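Local coordinates for protein Phthiocerol/phthiodiolone dimycocerosyl transferase (Mycobacterium tuberculosis, PDB 1Q9J) that probably transfers mycocerosic acyl chains from mycocerosic acid synthase onto phthiocerol, phthiodiolone and phenolphthiocerol, completing synthesis of their dimycocerosate esters, at residues C125-D128 with G129-A133; R183-S186 with V187-A190; L410-V413 with P414-G418. One frame throughout, in Å; residues are numbered along the deposited sequence.

All three interactions are local, each formed between directly consecutive segments, and they follow one another in series without nesting or crossing. Interaction 1 comes first, where the loop after strand 117-123 turns into helix 129-148; it sets the start of that helix beside the probable active site. Interaction 2, at 183-190, closes successive turns in the long connection between helix 164-170 and strand 213-216, against the six-stranded sheet. Interaction 3 lies where the chain leaves helix 399-412, close to helices 220-230 and 300-317. The contacts are separate: their centres lie between about 31 and 35 Å apart, and even their nearest atoms stay about 19 to 21 Å from each other.

Interaction 1 (C125-D128 with G129-A133); sequences CMAD and GHHGA
Asp128 caps the N terminus of the helix that begins at Gly129, and its OD1 accepts the backbone N-H of His131 at 3.1 Å. The bond is almost straight (173° at the hydrogen), although His131 N reaches OD1 on the anti side and 30° out of the carboxylate plane. A chi1 of 48°, with CG between the backbone N and the carbonyl carbon, folds the carboxylate back over the first turn. The backbone takes the next donor: Gly132 N reaches Asp128 O at 2.9 Å, followed by Ala133 N to Gly129 O at 2.9 Å. Asp128 OD2 is satisfied separately, by a salt bridge to Arg269 and a hydrogen bond from Leu284 N. Next to the cap, Ala127 CB sits over one face of the His131 ring, 3.7 Å from its centroid, a CH-pi contact; Met126 O lies over the same face. The sequence fits the HHxxxDG motif of this acyltransferase superfamily, with His124 the probable proton acceptor and Asp128 probably organising the site. The cap closes the loop between strand 117-123 and helix 129-148, while Arg269 and Leu284 link it to the connection between strands 260-267 and 285-292.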
ATOM      1  N   CYS A 125       1.437   8.801   6.374  1.00 38.32           N
ATOM      2  CA  CYS A 125       0.977   8.969   7.727  1.00 35.43           C
ATOM      3  C   CYS A 125      -0.509   9.365   7.691  1.00 36.78           C
ATOM      4  O   CYS A 125      -1.180   9.449   8.714  1.00 36.66           O
ATOM      5  CB  CYS A 125       1.814  10.043   8.445  1.00 35.62           C
ATOM      6  SG  CYS A 125       1.208  11.782   8.224  1.00 41.45           S
ATOM      7  N   MET A 126      -1.030   9.593   6.502  1.00 39.07           N
ATOM      8  CA  MET A 126      -2.416   9.976   6.402  1.00 39.52           C
ATOM      9  C   MET A 126      -3.297   8.898   5.820  1.00 42.95           C
ATOM     10  O   MET A 126      -4.519   9.049   5.772  1.00 43.27           O
ATOM     11  CB  MET A 126      -2.515  11.217   5.548  1.00 45.04           C
ATOM     12  CG  MET A 126      -1.751  12.367   6.162  1.00 53.53           C
ATOM     13  SD  MET A 126      -2.679  13.108   7.533  1.00 55.84           S
ATOM     14  CE  MET A 126      -4.000  13.738   6.544  1.00 51.05           C
ATOM     15  N   ALA A 127      -2.699   7.805   5.369  1.00 39.32           N
ATOM     16  CA  ALA A 127      -3.504   6.765   4.772  1.00 39.31           C
ATOM     17  C   ALA A 127      -2.691   5.561   4.382  1.00 41.93           C
ATOM     18  O   ALA A 127      -1.549   5.683   3.945  1.00 48.46           O
ATOM     19  CB  ALA A 127      -4.214   7.311   3.555  1.00 29.25           C
ATOM     20  N   ASP A 128      -3.271   4.388   4.584  1.00 39.72           N
ATOM     21  CA  ASP A 128      -2.607   3.188   4.168  1.00 41.24           C
ATOM     22  C   ASP A 128      -3.174   2.920   2.778  1.00 42.36           C
ATOM     23  O   ASP A 128      -3.930   3.735   2.232  1.00 42.25           O
ATOM     24  CB  ASP A 128      -2.885   2.026   5.133  1.00 44.28           C
ATOM     25  CG  ASP A 128      -4.373   1.858   5.481  1.00 48.98           C
ATOM     26  OD1 ASP A 128      -5.237   1.820   4.559  1.00 43.61           O
ATOM     27  OD2 ASP A 128      -4.675   1.734   6.696  1.00 49.37           O
ATOM     28  N   GLY A 129      -2.829   1.777   2.206  1.00 41.60           N
ATOM     29  CA  GLY A 129      -3.303   1.467   0.875  1.00 39.96           C
ATOM     30  C   GLY A 129      -4.790   1.603   0.679  1.00 42.77           C
ATOM     31  O   GLY A 129      -5.236   2.166  -0.316  1.00 42.65           O
ATOM     32  N   HIS A 130      -5.562   1.072   1.622  1.00 49.24           N
ATOM     33  CA  HIS A 130      -7.024   1.105   1.533  1.00 51.14           C
ATOM     34  C   HIS A 130      -7.574   2.545   1.615  1.00 46.63           C
ATOM     35  O   HIS A 130      -8.345   2.977   0.749  1.00 42.60           O
ATOM     36  CB  HIS A 130      -7.613   0.206   2.640  1.00 57.13           C
ATOM     37  CG  HIS A 130      -9.100   0.037   2.573  1.00 67.57           C
ATOM     38  ND1 HIS A 130      -9.788  -0.041   1.381  1.00 76.70           N
ATOM     39  CD2 HIS A 130     -10.029  -0.072   3.551  1.00 68.90           C
ATOM     40  CE1 HIS A 130     -11.080  -0.188   1.629  1.00 76.99           C
ATOM     41  NE2 HIS A 130     -11.251  -0.211   2.937  1.00 76.63           N
ATOM     42  N   HIS A 131      -7.168   3.276   2.652  1.00 41.26           N
ATOM     43  CA  HIS A 131      -7.597   4.653   2.849  1.00 39.28           C
ATOM     44  C   HIS A 131      -7.272   5.482   1.592  1.00 42.69           C
ATOM     45  O   HIS A 131      -8.131   6.202   1.070  1.00 43.16           O
ATOM     46  CB  HIS A 131      -6.881   5.215   4.073  1.00 34.37           C
ATOM     47  CG  HIS A 131      -7.346   6.581   4.484  1.00 35.37           C
ATOM     48  ND1 HIS A 131      -7.794   7.517   3.585  1.00 37.53           N
ATOM     49  CD2 HIS A 131      -7.352   7.188   5.695  1.00 34.93           C
ATOM     50  CE1 HIS A 131      -8.059   8.650   4.222  1.00 40.77           C
ATOM     51  NE2 HIS A 131      -7.798   8.475   5.501  1.00 37.37           N
ATOM     52  N   GLY A 132      -6.047   5.343   1.088  1.00 41.44           N
ATOM     53  CA  GLY A 132      -5.647   6.082  -0.097  1.00 39.41           C
ATOM     54  C   GLY A 132      -6.452   5.731  -1.329  1.00 39.78           C
ATOM     55  O   GLY A 132      -6.916   6.608  -2.049  1.00 43.10           O
ATOM     56  N   ALA A 133      -6.607   4.441  -1.580  1.00 41.30           N
ATOM     57  CA  ALA A 133      -7.372   3.975  -2.732  1.00 40.96           C
ATOM     58  C   ALA A 133      -8.763   4.615  -2.701  1.00 42.68           C
ATOM     59  O   ALA A 133      -9.287   5.044  -3.737  1.00 43.30           O
ATOM     60  CB  ALA A 133      -7.487   2.457  -2.689  1.00 39.94           C
TER

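Interaction 2 (R183-S186 with V187-A190); sequences RFMS and VMYA
Met185 O receives the N-H of Met188 at 3.3 Å, a weak bond (148° at the hydrogen) that spans three residues and so closes a reverse turn through Ser186 and Val187. A type II beta turn from Val187 to Ala190 follows directly, with Ala190 N bonded to Val187 O at 3.3 Å; its third residue, Tyr189, has the positive phi (49°) expected there. The two turns share Val187 and Met188, so they overlap in sequence; no regular helix is present. Both methionines place CG beside the backbone N and bend again at chi2 and chi3, so their ends converge: Met185 SD lies 3.6 Å from Met188 CE. The turns pack on the fold through other residues. Phe184 packs on Pro261 and Val263 of strand 260-267, and buried Val187 meets Leu291 of strand 285-292 together with Leu338 and Pro339. Arg183 forms a salt bridge with Asp314 on helix 300-317, and the backbone of Tyr189 bonds to Gly337. Two carbon-to-oxygen van der Waals contacts complete the local packing: Val187 CG2 approaches Ser186 OG to 3.7 Å, and Ala190 CB lies 3.8 Å from Ser186 O.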
ATOM      1  N   ARG A 183       6.365 -14.185  17.094  1.00105.89           N
ATOM      2  CA  ARG A 183       6.704 -15.527  16.603  1.00102.61           C
ATOM      3  C   ARG A 183       8.141 -15.647  16.074  1.00101.55           C
ATOM      4  O   ARG A 183       8.664 -16.749  15.875  1.00100.03           O
ATOM      5  CB  ARG A 183       5.723 -15.905  15.493  1.00100.20           C
ATOM      6  CG  ARG A 183       5.874 -17.304  14.931  1.00 97.27           C
ATOM      7  CD  ARG A 183       4.788 -17.558  13.906  1.00 96.15           C
ATOM      8  NE  ARG A 183       3.459 -17.302  14.468  1.00 95.44           N
ATOM      9  CZ  ARG A 183       2.341 -17.241  13.752  1.00 92.77           C
ATOM     10  NH1 ARG A 183       2.389 -17.414  12.440  1.00 94.12           N
ATOM     11  NH2 ARG A 183       1.179 -17.009  14.344  1.00 91.21           N
ATOM     12  N   PHE A 184       8.768 -14.503  15.833  1.00101.75           N
ATOM     13  CA  PHE A 184      10.132 -14.468  15.320  1.00100.62           C
ATOM     14  C   PHE A 184      11.148 -14.346  16.459  1.00101.43           C
ATOM     15  O   PHE A 184      12.331 -14.101  16.220  1.00102.53           O
ATOM     16  CB  PHE A 184      10.294 -13.281  14.357  1.00 96.57           C
ATOM     17  CG  PHE A 184       9.485 -13.399  13.085  1.00 91.31           C
ATOM     18  CD1 PHE A 184       9.392 -12.324  12.209  1.00 88.05           C
ATOM     19  CD2 PHE A 184       8.843 -14.586  12.747  1.00 89.61           C
ATOM     20  CE1 PHE A 184       8.677 -12.431  11.018  1.00 86.50           C
ATOM     21  CE2 PHE A 184       8.126 -14.698  11.555  1.00 87.59           C
ATOM     22  CZ  PHE A 184       8.045 -13.619  10.692  1.00 85.55           C
ATOM     23  N   MET A 185      10.689 -14.510  17.695  1.00101.86           N
ATOM     24  CA  MET A 185      11.580 -14.406  18.846  1.00102.20           C
ATOM     25  C   MET A 185      12.519 -15.603  18.977  1.00101.35           C
ATOM     26  O   MET A 185      13.631 -15.470  19.491  1.00100.13           O
ATOM     27  CB  MET A 185      10.774 -14.243  20.142  1.00104.75           C
ATOM     28  CG  MET A 185      10.283 -12.819  20.416  1.00106.70           C
ATOM     29  SD  MET A 185      11.624 -11.599  20.558  1.00112.63           S
ATOM     30  CE  MET A 185      12.164 -11.866  22.268  1.00109.38           C
ATOM     31  N   SER A 186      12.070 -16.764  18.509  1.00101.06           N
ATOM     32  CA  SER A 186      12.868 -17.984  18.586  1.00101.91           C
ATOM     33  C   SER A 186      14.022 -17.971  17.582  1.00103.95           C
ATOM     34  O   SER A 186      15.109 -18.475  17.867  1.00104.92           O
ATOM     35  CB  SER A 186      11.988 -19.209  18.331  1.00100.13           C
ATOM     36  OG  SER A 186      11.543 -19.239  16.989  1.00101.24           O
ATOM     37  N   VAL A 187      13.788 -17.392  16.408  1.00104.89           N
ATOM     38  CA  VAL A 187      14.812 -17.322  15.368  1.00104.08           C
ATOM     39  C   VAL A 187      15.768 -16.158  15.637  1.00105.66           C
ATOM     40  O   VAL A 187      16.679 -15.894  14.849  1.00105.54           O
ATOM     41  CB  VAL A 187      14.170 -17.134  13.973  1.00102.75           C
ATOM     42  CG1 VAL A 187      15.183 -17.446  12.879  1.00100.10           C
ATOM     43  CG2 VAL A 187      12.949 -18.025  13.843  1.00101.30           C
ATOM     44  N   MET A 188      15.550 -15.472  16.757  1.00107.08           N
ATOM     45  CA  MET A 188      16.379 -14.337  17.149  1.00108.54           C
ATOM     46  C   MET A 188      17.836 -14.753  17.383  1.00109.93           C
ATOM     47  O   MET A 188      18.117 -15.637  18.198  1.00111.66           O
ATOM     48  CB  MET A 188      15.814 -13.688  18.421  1.00108.01           C
ATOM     49  CG  MET A 188      14.500 -12.942  18.228  1.00109.20           C
ATOM     50  SD  MET A 188      14.667 -11.361  17.358  1.00112.56           S
ATOM     51  CE  MET A 188      14.415 -10.163  18.715  1.00108.94           C
ATOM     52  N   TYR A 189      18.750 -14.110  16.659  1.00109.80           N
ATOM     53  CA  TYR A 189      20.184 -14.386  16.763  1.00109.96           C
ATOM     54  C   TYR A 189      20.501 -15.878  16.688  1.00109.36           C
ATOM     55  O   TYR A 189      21.487 -16.343  17.254  1.00110.89           O
ATOM     56  CB  TYR A 189      20.751 -13.793  18.059  1.00111.28           C
ATOM     57  CG  TYR A 189      20.790 -12.277  18.076  1.00113.83           C
ATOM     58  CD1 TYR A 189      19.609 -11.527  18.077  1.00115.61           C
ATOM     59  CD2 TYR A 189      22.007 -11.592  18.060  1.00114.23           C
ATOM     60  CE1 TYR A 189      19.640 -10.129  18.059  1.00114.93           C
ATOM     61  CE2 TYR A 189      22.048 -10.199  18.041  1.00114.35           C
ATOM     62  CZ  TYR A 189      20.865  -9.473  18.037  1.00114.53           C
ATOM     63  OH  TYR A 189      20.915  -8.099  17.989  1.00113.10           O
ATOM     64  N   ALA A 190      19.649 -16.621  15.992  1.00108.15           N
ATOM     65  CA  ALA A 190      19.824 -18.055  15.804  1.00106.44           C
ATOM     66  C   ALA A 190      19.924 -18.268  14.288  1.00107.41           C
ATOM     67  O   ALA A 190      19.588 -17.368  13.517  1.00109.39           O
ATOM     68  CB  ALA A 190      18.624 -18.803  16.378  1.00104.24           C
TER

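Interaction 3 (L410-V413 with P414-G418); sequences LCTV and PSEYG
Thr412 and Glu416 lie four residues apart, across the end of helix 399-412, with their side chains crossing at a slant: the methyl CG2 of Thr412 lies alongside the end of the glutamate, 3.6 Å from Glu416 CG and 3.4 Å from Glu416 CD. Glu416 CG stands between its own backbone N and carbonyl carbon (chi1 50°) and the chain runs on extended, which carries it across the threonine methyl. Thr412 CG2 can face Glu416 because OG1 is turned beside the backbone N, where it is hydrogen-bonded to Ser408 O. Beside this pair Thr412 O is held by two donors. Glu416 N arrives nearly in line with the carbonyl bond at 3.0 Å, whereas Ser415 OG comes in at a C=O...OG angle of 129°, 2.9 Å from Thr412 O and tilted from the carbonyl plane; Ser415 N adds a weak bond. Pro414, four residues after Leu410, has no hydrogen on its N, so Leu410 O meets the ring carbon CD, at 3.4 Å, instead of an N-H. Tyr417 CB then passes Val413 O at 3.3 Å. The tyrosine ring meets Phe229 edge to face, and its OH bonds to Asp299. Phe229 also touches Val413 and Pro414, so the exit from helix 399-412 rests on helix 220-230; Val413 and Tyr417 additionally reach helix 300-317, while Leu410 packs on strand 387-393.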
ATOM      1  N   LEU A 410       4.627 -19.101 -11.491  1.00 90.21           N
ATOM      2  CA  LEU A 410       3.175 -18.974 -11.427  1.00 92.80           C
ATOM      3  C   LEU A 410       2.520 -19.453 -12.718  1.00 93.84           C
ATOM      4  O   LEU A 410       1.290 -19.525 -12.816  1.00 93.19           O
ATOM      5  CB  LEU A 410       2.769 -17.519 -11.152  1.00 93.81           C
ATOM      6  CG  LEU A 410       3.012 -16.947  -9.751  1.00 92.65           C
ATOM      7  CD1 LEU A 410       2.559 -15.501  -9.717  1.00 91.56           C
ATOM      8  CD2 LEU A 410       2.249 -17.763  -8.714  1.00 91.76           C
ATOM      9  N   CYS A 411       3.345 -19.783 -13.708  1.00 96.22           N
ATOM     10  CA  CYS A 411       2.852 -20.250 -15.010  1.00 97.46           C
ATOM     11  C   CYS A 411       3.099 -21.738 -15.178  1.00 97.32           C
ATOM     12  O   CYS A 411       2.569 -22.372 -16.089  1.00 94.79           O
ATOM     13  CB  CYS A 411       3.560 -19.493 -16.134  1.00 97.85           C
ATOM     14  SG  CYS A 411       3.468 -17.696 -15.979  1.00 97.62           S
ATOM     15  N   THR A 412       3.913 -22.277 -14.278  1.00100.30           N
ATOM     16  CA  THR A 412       4.274 -23.683 -14.276  1.00102.88           C
ATOM     17  C   THR A 412       3.315 -24.508 -13.415  1.00104.84           C
ATOM     18  O   THR A 412       2.754 -25.506 -13.868  1.00106.41           O
ATOM     19  CB  THR A 412       5.710 -23.865 -13.734  1.00102.01           C
ATOM     20  OG1 THR A 412       6.637 -23.222 -14.616  1.00 97.75           O
ATOM     21  CG2 THR A 412       6.062 -25.334 -13.609  1.00102.23           C
ATOM     22  N   VAL A 413       3.133 -24.081 -12.170  1.00106.19           N
ATOM     23  CA  VAL A 413       2.271 -24.776 -11.223  1.00107.80           C
ATOM     24  C   VAL A 413       0.864 -25.121 -11.724  1.00107.47           C
ATOM     25  O   VAL A 413       0.381 -26.234 -11.510  1.00106.50           O
ATOM     26  CB  VAL A 413       2.135 -23.962  -9.920  1.00109.04           C
ATOM     27  CG1 VAL A 413       1.399 -24.778  -8.871  1.00112.33           C
ATOM     28  CG2 VAL A 413       3.512 -23.566  -9.414  1.00108.52           C
ATOM     29  N   PRO A 414       0.190 -24.178 -12.397  1.00107.97           N
ATOM     30  CA  PRO A 414      -1.163 -24.449 -12.895  1.00110.26           C
ATOM     31  C   PRO A 414      -1.254 -25.540 -13.959  1.00113.57           C
ATOM     32  O   PRO A 414      -2.221 -26.306 -13.993  1.00114.35           O
ATOM     33  CB  PRO A 414      -1.615 -23.085 -13.413  1.00107.94           C
ATOM     34  CG  PRO A 414      -0.343 -22.483 -13.898  1.00107.89           C
ATOM     35  CD  PRO A 414       0.628 -22.828 -12.791  1.00108.15           C
ATOM     36  N   SER A 415      -0.243 -25.614 -14.820  1.00116.57           N
ATOM     37  CA  SER A 415      -0.224 -26.611 -15.888  1.00117.34           C
ATOM     38  C   SER A 415       0.274 -27.963 -15.399  1.00118.24           C
ATOM     39  O   SER A 415      -0.470 -28.945 -15.389  1.00119.25           O
ATOM     40  CB  SER A 415       0.667 -26.139 -17.042  1.00116.24           C
ATOM     41  OG  SER A 415       2.025 -26.100 -16.646  1.00115.98           O
ATOM     42  N   GLU A 416       1.537 -28.002 -14.990  1.00118.97           N
ATOM     43  CA  GLU A 416       2.153 -29.232 -14.519  1.00120.63           C
ATOM     44  C   GLU A 416       2.273 -29.334 -13.003  1.00120.54           C
ATOM     45  O   GLU A 416       3.270 -28.904 -12.419  1.00120.33           O
ATOM     46  CB  GLU A 416       3.540 -29.384 -15.141  1.00122.79           C
ATOM     47  CG  GLU A 416       4.409 -28.147 -15.015  1.00127.55           C
ATOM     48  CD  GLU A 416       5.896 -28.465 -15.027  1.00131.25           C
ATOM     49  OE1 GLU A 416       6.397 -28.996 -16.042  1.00134.05           O
ATOM     50  OE2 GLU A 416       6.565 -28.189 -14.009  1.00133.33           O
ATOM     51  N   TYR A 417       1.260 -29.913 -12.367  1.00120.32           N
ATOM     52  CA  TYR A 417       1.279 -30.085 -10.919  1.00119.47           C
ATOM     53  C   TYR A 417       1.227 -31.572 -10.551  1.00119.19           C
ATOM     54  O   TYR A 417       1.821 -31.993  -9.556  1.00117.99           O
ATOM     55  CB  TYR A 417       0.111 -29.324 -10.273  1.00119.51           C
ATOM     56  CG  TYR A 417       0.105 -29.399  -8.760  1.00118.69           C
ATOM     57  CD1 TYR A 417       1.287 -29.228  -8.032  1.00117.74           C
ATOM     58  CD2 TYR A 417      -1.069 -29.677  -8.057  1.00117.56           C
ATOM     59  CE1 TYR A 417       1.302 -29.343  -6.644  1.00116.21           C
ATOM     60  CE2 TYR A 417      -1.067 -29.792  -6.666  1.00116.22           C
ATOM     61  CZ  TYR A 417       0.123 -29.627  -5.968  1.00116.22           C
ATOM     62  OH  TYR A 417       0.142 -29.766  -4.599  1.00113.82           O
ATOM     63  N   GLY A 418       0.532 -32.364 -11.366  1.00118.92           N
ATOM     64  CA  GLY A 418       0.430 -33.793 -11.110  1.00117.89           C
ATOM     65  C   GLY A 418       1.621 -34.592 -11.619  1.00117.47           C
ATOM     66  O   GLY A 418       2.343 -35.181 -10.788  1.00117.31           O
TER